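Local coordinates for uncharacterized protein (Jannaschia sp. CCS1, PDB 2PYQ) that is of unknown function but belongs to the DUF2853 family and folds as a compact, all-helical single chain, at residues I80-E85 and T104-K109. Residues are numbered along the deposited sequence; the frame is centred on the assembly and turned at random.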
loop_
_atom_site.group_PDB
_atom_site.type_symbol
_atom_site.label_atom_id
_atom_site.label_comp_id
_atom_site.label_asym_id
_atom_site.label_seq_id
_atom_site.Cartn_x
_atom_site.Cartn_y
_atom_site.Cartn_z
ATOM N N ILE A 80 8.894 3.396 -4.675
ATOM C CA ILE A 80 7.732 2.746 -5.306
ATOM C C ILE A 80 8.202 1.449 -6.010
ATOM O O ILE A 80 7.624 0.387 -5.805
ATOM C CB ILE A 80 6.994 3.673 -6.269
ATOM C CG1 ILE A 80 6.313 4.783 -5.469
ATOM C CG2 ILE A 80 5.926 2.889 -7.050
ATOM C CD1 ILE A 80 5.840 5.952 -6.283
ATOM N N GLN A 81 9.282 1.549 -6.779
ATOM C CA GLN A 81 9.830 0.385 -7.486
ATOM C C GLN A 81 10.223 -0.715 -6.497
ATOM O O GLN A 81 9.906 -1.905 -6.726
ATOM C CB GLN A 81 10.979 0.778 -8.425
ATOM C CG GLN A 81 10.441 1.545 -9.645
ATOM C CD GLN A 81 11.521 2.180 -10.531
ATOM O OE1 GLN A 81 11.281 2.392 -11.743
ATOM N NE2 GLN A 81 12.707 2.491 -9.959
ATOM N N SER A 82 10.856 -0.322 -5.384
ATOM C CA SER A 82 11.277 -1.243 -4.322
ATOM C C SER A 82 10.100 -2.008 -3.713
ATOM O O SER A 82 10.151 -3.234 -3.593
ATOM C CB SER A 82 12.042 -0.511 -3.221
ATOM O OG SER A 82 12.423 -1.431 -2.189
ATOM N N VAL A 83 9.050 -1.289 -3.323
ATOM C CA VAL A 83 7.912 -1.957 -2.683
ATOM C C VAL A 83 7.162 -2.831 -3.671
ATOM O O VAL A 83 6.726 -3.908 -3.276
ATOM C CB VAL A 83 6.995 -1.012 -1.886
ATOM C CG1 VAL A 83 7.811 -0.281 -0.833
ATOM C CG2 VAL A 83 6.270 -0.048 -2.784
ATOM N N ILE A 84 7.061 -2.418 -4.953
ATOM C CA ILE A 84 6.398 -3.242 -5.967
ATOM C C ILE A 84 7.211 -4.553 -6.179
ATOM O O ILE A 84 6.636 -5.622 -6.276
ATOM C CB ILE A 84 6.189 -2.484 -7.277
ATOM C CG1 ILE A 84 5.164 -1.373 -7.098
ATOM C CG2 ILE A 84 5.736 -3.436 -8.394
ATOM C CD1 ILE A 84 3.762 -1.799 -6.756
ATOM N N GLU A 85 8.530 -4.437 -6.206
ATOM C CA GLU A 85 9.412 -5.608 -6.338
ATOM C C GLU A 85 9.280 -6.549 -5.131
ATOM O O GLU A 85 9.227 -7.783 -5.300
ATOM C CB GLU A 85 10.883 -5.187 -6.560
ATOM C CG GLU A 85 11.878 -6.339 -6.681
ATOM N N THR A 104 4.718 3.877 3.432
ATOM C CA THR A 104 4.744 4.611 4.716
ATOM C C THR A 104 5.896 4.123 5.623
ATOM O O THR A 104 6.667 4.957 6.176
ATOM C CB THR A 104 3.374 4.495 5.437
ATOM O OG1 THR A 104 2.345 5.010 4.580
ATOM C CG2 THR A 104 3.384 5.290 6.714
ATOM N N LYS A 105 6.001 2.807 5.791
ATOM C CA LYS A 105 7.158 2.165 6.453
ATOM C C LYS A 105 8.518 2.527 5.831
ATOM O O LYS A 105 9.417 2.872 6.528
ATOM C CB LYS A 105 7.010 0.654 6.517
ATOM C CG LYS A 105 5.996 0.107 7.421
ATOM C CD LYS A 105 5.990 0.769 8.621
ATOM C CE LYS A 105 5.947 -0.156 9.686
ATOM N NZ LYS A 105 6.959 0.263 10.706
ATOM N N HIS A 106 8.591 2.408 4.514
ATOM C CA HIS A 106 9.847 2.601 3.771
ATOM C C HIS A 106 10.417 3.988 3.941
ATOM O O HIS A 106 11.614 4.141 4.098
ATOM C CB HIS A 106 9.603 2.340 2.278
ATOM C CG HIS A 106 10.785 2.571 1.422
ATOM N ND1 HIS A 106 11.775 1.618 1.265
ATOM C CD2 HIS A 106 11.125 3.609 0.620
ATOM C CE1 HIS A 106 12.707 2.107 0.440
ATOM N NE2 HIS A 106 12.340 3.304 0.047
ATOM N N PHE A 107 9.545 4.991 3.966
ATOM C CA PHE A 107 9.922 6.370 4.152
ATOM C C PHE A 107 9.860 6.854 5.621
ATOM O O PHE A 107 10.122 8.006 5.859
ATOM C CB PHE A 107 9.116 7.280 3.237
ATOM C CG PHE A 107 9.438 7.114 1.768
ATOM C CD1 PHE A 107 10.642 7.551 1.256
ATOM C CD2 PHE A 107 8.527 6.508 0.903
ATOM C CE1 PHE A 107 10.926 7.420 -0.088
ATOM C CE2 PHE A 107 8.804 6.371 -0.431
ATOM C CZ PHE A 107 10.016 6.821 -0.927
ATOM N N GLY A 108 9.540 5.993 6.593
ATOM C CA GLY A 108 9.497 6.384 7.989
ATOM C C GLY A 108 8.444 7.425 8.349
ATOM O O GLY A 108 8.634 8.215 9.271
ATOM N N LYS A 109 7.290 7.342 7.685
ATOM C CA LYS A 109 6.197 8.317 7.811
ATOM C C LYS A 109 4.979 7.803 8.581
ATOM O O LYS A 109 3.910 8.357 8.458
ATOM C CB LYS A 109 5.793 8.780 6.408
ATOM C CG LYS A 109 6.815 9.655 5.702
ATOM C CD LYS A 109 6.905 11.011 6.358
ATOM C CE LYS A 109 7.772 11.962 5.610
ATOM N NZ LYS A 109 7.731 13.267 6.328
#
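Val83 and His106 mark where the backbones of helix 74-87 and the end of helix 96-106 come nearest, their CA atoms 8.1 Å apart, and the gap is bridged by side chains alone. It is a worked example of how one long residue at a helix terminus can reach a neighbouring helix without a polar bond. The CB of His106 points toward helix 74-87, and with CG anti to the backbone N (chi1 177°) the imidazole is carried out to Ser82. In one of two Val83 conformers, CG1 lies 4.4 Å from His106 CB, a loose approach that the alternate conformer leaves doubtful. Farther out, CE1 of the ring lies 4.4 Å from Ser82 OG, which stands oblique to the imidazole; no hydrogen bond joins the two. His106 CD2 sits 3.6 Å above the ring plane of Phe107, over its centre, while Phe107 CD2 lies at the imidazole edge, packing that probably limits the imidazole's rotation. Just beyond, Gly108 leaves helical geometry with positive phi in a Schellman motif, in which Gly108 N bonds to Lys105 O and Lys109 N to Thr104 O. The contact is partly buried, exposed at His106 and buried at Val83, which also packs on Met102 and Leu103 of helix 96-106, while Ile80 reaches Leu103 and helix 53-65 and Phe107 touches the loop residue Leu70.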